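PDB 5NMP: isatin hydrolase from Ralstonia solanacearum, which hydrolyses isatin, probably opening its lactam ring to give isatinate, with a manganese ion at the active site. Local coordinates for residues A[32-37]-A[49-54]; A[53-58]-A[67-72]. All coordinates share one frame; numbering follows the deposited sequence.

Read from the N terminus, the chain leaves strand 24-27 and enters the loop that holds residues 32-37. Interaction 1 closes this loop, bringing 32-37 back against 49-54 across eleven intervening residues that are neither helix nor strand. The chain then runs on as strand 52-60, turns, and returns as strand 66-74; interaction 2 zips this beta hairpin. The two contacts neither nest nor cross: they follow one another and share Ile53 and Glu54. Where they meet, Lys52 N probably bonds to Ser72 O (2.8 Å), and the rings of Phe51 and Phe71 touch. Together they join the loop after strand 24-27 to a hairpin that meets the second subunit.

Interaction 1 of 2, residues A[32-37]-A[49-54]; sequences LSPSFP and QPFKIE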
loop_
_atom_site.group_PDB
_atom_site.type_symbol
_atom_site.label_atom_id
_atom_site.label_comp_id
_atom_site.label_asym_id
_atom_site.label_seq_id
_atom_site.Cartn_x
_atom_site.Cartn_y
_atom_site.Cartn_z
ATOM N N LEU A 32 3.131 3.287 -12.070
ATOM C CA LEU A 32 3.111 4.746 -11.993
ATOM C C LEU A 32 4.254 5.367 -12.791
ATOM O O LEU A 32 5.423 5.232 -12.429
ATOM C CB LEU A 32 3.196 5.206 -10.539
ATOM C CG LEU A 32 1.968 4.999 -9.656
ATOM C CD1 LEU A 32 2.358 5.126 -8.195
ATOM C CD2 LEU A 32 0.886 6.010 -10.013
ATOM N N SER A 33 3.904 6.056 -13.870
ATOM C CA SER A 33 4.882 6.666 -14.763
ATOM C C SER A 33 4.279 7.912 -15.412
ATOM O O SER A 33 3.057 8.039 -15.480
ATOM C CB SER A 33 5.334 5.653 -15.822
ATOM O OG SER A 33 5.379 6.229 -17.116
ATOM N N PRO A 34 5.127 8.844 -15.877
ATOM C CA PRO A 34 4.621 10.053 -16.538
ATOM C C PRO A 34 3.810 9.773 -17.808
ATOM O O PRO A 34 3.114 10.663 -18.296
ATOM C CB PRO A 34 5.900 10.822 -16.879
ATOM C CG PRO A 34 6.880 10.370 -15.878
ATOM C CD PRO A 34 6.578 8.923 -15.639
ATOM N N SER A 35 3.896 8.553 -18.330
ATOM C CA SER A 35 3.194 8.209 -19.559
ATOM C C SER A 35 1.822 7.603 -19.277
ATOM O O SER A 35 1.045 7.354 -20.202
ATOM C CB SER A 35 4.029 7.243 -20.399
ATOM O OG SER A 35 4.242 6.025 -19.711
ATOM N N PHE A 36 1.523 7.365 -18.004
ATOM C CA PHE A 36 0.231 6.794 -17.641
ATOM C C PHE A 36 -0.892 7.797 -17.880
ATOM O O PHE A 36 -0.761 8.967 -17.521
ATOM C CB PHE A 36 0.215 6.343 -16.182
ATOM C CG PHE A 36 -0.967 5.488 -15.843
ATOM C CD1 PHE A 36 -2.168 6.063 -15.455
ATOM C CD2 PHE A 36 -0.894 4.109 -15.949
ATOM C CE1 PHE A 36 -3.265 5.281 -15.165
ATOM C CE2 PHE A 36 -1.986 3.321 -15.655
ATOM C CZ PHE A 36 -3.175 3.908 -15.262
ATOM N N PRO A 37 -2.005 7.335 -18.480
ATOM C CA PRO A 37 -3.145 8.192 -18.828
ATOM C C PRO A 37 -3.639 9.048 -17.663
ATOM O O PRO A 37 -3.827 8.548 -16.553
ATOM C CB PRO A 37 -4.218 7.187 -19.253
ATOM C CG PRO A 37 -3.456 6.023 -19.751
ATOM C CD PRO A 37 -2.230 5.937 -18.892
ATOM N N GLN A 49 -3.552 16.534 -11.278
ATOM C CA GLN A 49 -2.212 16.563 -11.845
ATOM C C GLN A 49 -1.833 15.193 -12.382
ATOM O O GLN A 49 -2.218 14.173 -11.811
ATOM C CB GLN A 49 -1.186 17.010 -10.803
ATOM C CG GLN A 49 -1.075 18.511 -10.634
ATOM C CD GLN A 49 -0.024 18.904 -9.612
ATOM O OE1 GLN A 49 0.448 18.070 -8.836
ATOM N NE2 GLN A 49 0.352 20.180 -9.609
ATOM N N PRO A 50 -1.083 15.166 -13.492
ATOM C CA PRO A 50 -0.490 13.914 -13.972
ATOM C C PRO A 50 0.655 13.485 -13.059
ATOM O O PRO A 50 1.076 14.267 -12.205
ATOM C CB PRO A 50 0.013 14.278 -15.370
ATOM C CG PRO A 50 0.263 15.745 -15.302
ATOM C CD PRO A 50 -0.785 16.299 -14.384
ATOM N N PHE A 51 1.149 12.264 -13.226
ATOM C CA PHE A 51 2.261 11.788 -12.413
ATOM C C PHE A 51 3.579 12.380 -12.905
ATOM O O PHE A 51 3.964 12.183 -14.056
ATOM C CB PHE A 51 2.323 10.260 -12.428
ATOM C CG PHE A 51 3.378 9.686 -11.522
ATOM C CD1 PHE A 51 4.622 9.329 -12.018
ATOM C CD2 PHE A 51 3.124 9.508 -10.171
ATOM C CE1 PHE A 51 5.593 8.805 -11.181
ATOM C CE2 PHE A 51 4.092 8.984 -9.328
ATOM C CZ PHE A 51 5.325 8.633 -9.834
ATOM N N LYS A 52 4.264 13.114 -12.033
ATOM C CA LYS A 52 5.576 13.670 -12.361
ATOM C C LYS A 52 6.629 13.174 -11.381
ATOM O O LYS A 52 6.388 13.111 -10.175
ATOM C CB LYS A 52 5.548 15.201 -12.352
ATOM C CG LYS A 52 4.625 15.834 -13.381
ATOM C CD LYS A 52 4.904 17.325 -13.508
ATOM C CE LYS A 52 3.864 18.025 -14.371
ATOM N NZ LYS A 52 2.543 18.131 -13.685
ATOM N N ILE A 53 7.801 12.825 -11.898
ATOM C CA ILE A 53 8.875 12.331 -11.049
ATOM C C ILE A 53 10.202 12.998 -11.406
ATOM O O ILE A 53 10.556 13.130 -12.578
ATOM C CB ILE A 53 8.998 10.789 -11.143
ATOM C CG1 ILE A 53 9.992 10.257 -10.110
ATOM C CG2 ILE A 53 9.362 10.341 -12.556
ATOM C CD1 ILE A 53 10.006 8.748 -10.007
ATOM N N GLU A 54 10.923 13.445 -10.383
ATOM C CA GLU A 54 12.204 14.106 -10.586
ATOM C C GLU A 54 13.281 13.505 -9.687
ATOM O O GLU A 54 13.090 13.334 -8.482
ATOM C CB GLU A 54 12.079 15.610 -10.341
ATOM C CG GLU A 54 11.369 15.974 -9.053
ATOM C CD GLU A 54 11.244 17.472 -8.865
ATOM O OE1 GLU A 54 11.946 18.218 -9.580
ATOM O OE2 GLU A 54 10.442 17.903 -8.008
#
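Leu32 and Phe51 form the apolar part of this contact, which shows how one aromatic ring can fasten a loop to the start of a strand. Leu32 CB sits over a face of the Phe51 ring, 4.1 Å from its centroid and 13° off the normal, a CH-pi contact in which the two side chains meet at about a right angle. The ring reaches this place because Phe51 CG lies anti to the backbone N (chi1 -175°), with CB already directed at the loop. Farther round the ring, Phe51 CD1 approaches Ser33 C at 3.7 Å, and Pro34 N lies at the ring edge, near its plane. Two contacts bring in the proline ring itself: Pro34 CD packs on Phe51 CD1 at 4.1 Å, while Pro34 CG reaches Ile53 CG2 at the same separation.

Residues 33 to 36 form a type I beta turn, closed by the backbone hydrogen bond from Phe36 N to Ser33 O (3.0 Å). Two side chains of the turn are also joined: Ser33 OG and Ser35 OG share a hydrogen bond of 2.8 Å, in which either could be the donor.

Polar contact between the segments is slight and involves no conventional hydrogen bond. Pro34 CA lies 3.3 Å from Phe51 O in a CA-H...O contact with an angle of 140° at the hydrogen.

Neighbouring parts of the fold pack around the junction. Phe51 also packs on Cys73 of strand 66-74, while Leu32 and Ile53 both touch Ile250 of the second subunit, making the loop part of the dimer interface. The Leu32 side chain is about 8 Å from that of the manganese ligand His80.

Interaction 2 of 2, residues A[53-58]-A[67-72]; sequences IERISH and YWNNFS
Ile56 and Trp68 make the close-packed part of this contact: Ile56 CD1 stands over a face of the indole, 3.9 Å from the centroid of the five-membered ring and 3° off its normal. With Ile56 CG1 beside the backbone N (chi1 -50°), the same methyl reaches the Asn70 amide, 3.4 Å from OD1, which accepts a bond from Gln49 N of the second subunit. Ser57 OG approaches the indole edge, 3.3 Å from Trp68 CD1. Trp68 also pairs edge-to-face with His76 of the second subunit, a manganese ligand, so the hairpin reaches the neighbouring metal site.

The pair belongs to an antiparallel beta hairpin interrupted by a classic bulge, in which Ile56 and Ser57 both face Trp68. Ile56 N bonds to Trp68 O at 2.9 Å, whereas the bond from Trp68 N to Ser57 O is weak; before the bulge, Glu54 and Asn70 exchange two bonds.

Packing is looser at exposed Arg55, whose NE is 4.2 Å from Tyr67 CE1, and at Glu54 on the other face. Partly exposed His58 turns its edge to the face of Tyr67, offset, planes 88° apart. Tyr67 OH is hydrogen-bonded by Asn69 ND2 and to Gly252 O of the second subunit.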
loop_
_atom_site.group_PDB
_atom_site.type_symbol
_atom_site.label_atom_id
_atom_site.label_comp_id
_atom_site.label_asym_id
_atom_site.label_seq_id
_atom_site.Cartn_x
_atom_site.Cartn_y
_atom_site.Cartn_z
ATOM N N ILE A 53 7.801 12.825 -11.898
ATOM C CA ILE A 53 8.875 12.331 -11.049
ATOM C C ILE A 53 10.202 12.998 -11.406
ATOM O O ILE A 53 10.556 13.130 -12.578
ATOM C CB ILE A 53 8.998 10.789 -11.143
ATOM C CG1 ILE A 53 9.992 10.257 -10.110
ATOM C CG2 ILE A 53 9.362 10.341 -12.556
ATOM C CD1 ILE A 53 10.006 8.748 -10.007
ATOM N N GLU A 54 10.923 13.445 -10.383
ATOM C CA GLU A 54 12.204 14.106 -10.586
ATOM C C GLU A 54 13.281 13.505 -9.687
ATOM O O GLU A 54 13.090 13.334 -8.482
ATOM C CB GLU A 54 12.079 15.610 -10.341
ATOM C CG GLU A 54 11.369 15.974 -9.053
ATOM C CD GLU A 54 11.244 17.472 -8.865
ATOM O OE1 GLU A 54 11.946 18.218 -9.580
ATOM O OE2 GLU A 54 10.442 17.903 -8.008
ATOM N N ARG A 55 14.417 13.183 -10.297
ATOM C CA ARG A 55 15.518 12.538 -9.600
ATOM C C ARG A 55 16.224 13.506 -8.649
ATOM O O ARG A 55 16.466 14.666 -8.992
ATOM C CB ARG A 55 16.506 11.968 -10.620
ATOM C CG ARG A 55 17.612 11.124 -10.029
ATOM C CD ARG A 55 18.621 10.731 -11.095
ATOM N NE ARG A 55 18.102 9.721 -12.013
ATOM C CZ ARG A 55 18.814 9.168 -12.990
ATOM N NH1 ARG A 55 20.075 9.531 -13.180
ATOM N NH2 ARG A 55 18.267 8.253 -13.780
ATOM N N ILE A 56 16.541 13.027 -7.450
ATOM C CA ILE A 56 17.286 13.825 -6.481
ATOM C C ILE A 56 18.786 13.552 -6.605
ATOM O O ILE A 56 19.598 14.477 -6.649
ATOM C CB ILE A 56 16.838 13.539 -5.031
ATOM C CG1 ILE A 56 15.316 13.619 -4.906
ATOM C CG2 ILE A 56 17.500 14.507 -4.065
ATOM C CD1 ILE A 56 14.808 13.331 -3.508
ATOM N N SER A 57 19.144 12.272 -6.656
ATOM C CA SER A 57 20.532 11.862 -6.835
ATOM C C SER A 57 20.602 10.456 -7.424
ATOM O O SER A 57 19.652 9.681 -7.307
ATOM C CB SER A 57 21.289 11.918 -5.507
ATOM O OG SER A 57 20.837 10.906 -4.623
ATOM N N HIS A 58 21.726 10.131 -8.055
ATOM C CA HIS A 58 21.912 8.823 -8.677
ATOM C C HIS A 58 23.354 8.357 -8.505
ATOM O O HIS A 58 24.098 8.236 -9.481
ATOM C CB HIS A 58 21.537 8.878 -10.162
ATOM C CG HIS A 58 21.537 7.543 -10.842
ATOM N ND1 HIS A 58 20.674 6.527 -10.490
ATOM C CD2 HIS A 58 22.290 7.060 -11.858
ATOM C CE1 HIS A 58 20.898 5.475 -11.258
ATOM N NE2 HIS A 58 21.873 5.773 -12.097
ATOM N N TYR A 67 20.443 6.721 -4.170
ATOM C CA TYR A 67 19.589 7.112 -5.285
ATOM C C TYR A 67 18.145 7.199 -4.810
ATOM O O TYR A 67 17.664 6.290 -4.139
ATOM C CB TYR A 67 19.721 6.113 -6.438
ATOM C CG TYR A 67 18.502 6.013 -7.332
ATOM C CD1 TYR A 67 18.151 7.052 -8.187
ATOM C CD2 TYR A 67 17.711 4.870 -7.331
ATOM C CE1 TYR A 67 17.040 6.961 -9.006
ATOM C CE2 TYR A 67 16.601 4.769 -8.148
ATOM C CZ TYR A 67 16.269 5.819 -8.984
ATOM O OH TYR A 67 15.165 5.727 -9.800
ATOM N N TRP A 68 17.466 8.294 -5.143
ATOM C CA TRP A 68 16.064 8.489 -4.753
ATOM C C TRP A 68 15.398 9.636 -5.516
ATOM O O TRP A 68 16.074 10.490 -6.090
ATOM C CB TRP A 68 15.936 8.728 -3.239
ATOM C CG TRP A 68 16.764 9.861 -2.682
ATOM C CD1 TRP A 68 17.789 10.520 -3.299
ATOM C CD2 TRP A 68 16.629 10.461 -1.386
ATOM N NE1 TRP A 68 18.300 11.489 -2.469
ATOM C CE2 TRP A 68 17.603 11.474 -1.291
ATOM C CE3 TRP A 68 15.776 10.241 -0.300
ATOM C CZ2 TRP A 68 17.750 12.264 -0.154
ATOM C CZ3 TRP A 68 15.925 11.027 0.830
ATOM C CH2 TRP A 68 16.904 12.026 0.894
ATOM N N ASN A 69 14.067 9.644 -5.508
ATOM C CA ASN A 69 13.285 10.609 -6.281
ATOM C C ASN A 69 12.292 11.407 -5.442
ATOM O O ASN A 69 11.927 11.002 -4.338
ATOM C CB ASN A 69 12.509 9.896 -7.398
ATOM C CG ASN A 69 13.399 9.055 -8.295
ATOM O OD1 ASN A 69 13.973 9.553 -9.263
ATOM N ND2 ASN A 69 13.502 7.769 -7.986
ATOM N N ASN A 70 11.866 12.546 -5.981
ATOM C CA ASN A 70 10.651 13.223 -5.533
ATOM C C ASN A 70 9.556 12.980 -6.565
ATOM O O ASN A 70 9.852 12.840 -7.751
ATOM C CB ASN A 70 10.877 14.724 -5.357
ATOM C CG ASN A 70 11.722 15.055 -4.149
ATOM O OD1 ASN A 70 11.616 14.411 -3.106
ATOM N ND2 ASN A 70 12.563 16.071 -4.280
ATOM N N PHE A 71 8.300 12.925 -6.134
ATOM C CA PHE A 71 7.209 12.781 -7.094
ATOM C C PHE A 71 5.970 13.583 -6.714
ATOM O O PHE A 71 5.803 14.002 -5.567
ATOM C CB PHE A 71 6.835 11.302 -7.280
ATOM C CG PHE A 71 6.172 10.672 -6.082
ATOM C CD1 PHE A 71 4.790 10.553 -6.020
ATOM C CD2 PHE A 71 6.929 10.174 -5.032
ATOM C CE1 PHE A 71 4.176 9.965 -4.928
ATOM C CE2 PHE A 71 6.322 9.583 -3.935
ATOM C CZ PHE A 71 4.943 9.479 -3.883
ATOM N N SER A 72 5.114 13.803 -7.702
ATOM C CA SER A 72 3.856 14.499 -7.494
ATOM C C SER A 72 2.773 13.878 -8.363
ATOM O O SER A 72 3.035 13.449 -9.487
ATOM C CB SER A 72 4.001 15.990 -7.799
ATOM O OG SER A 72 4.485 16.202 -9.113
#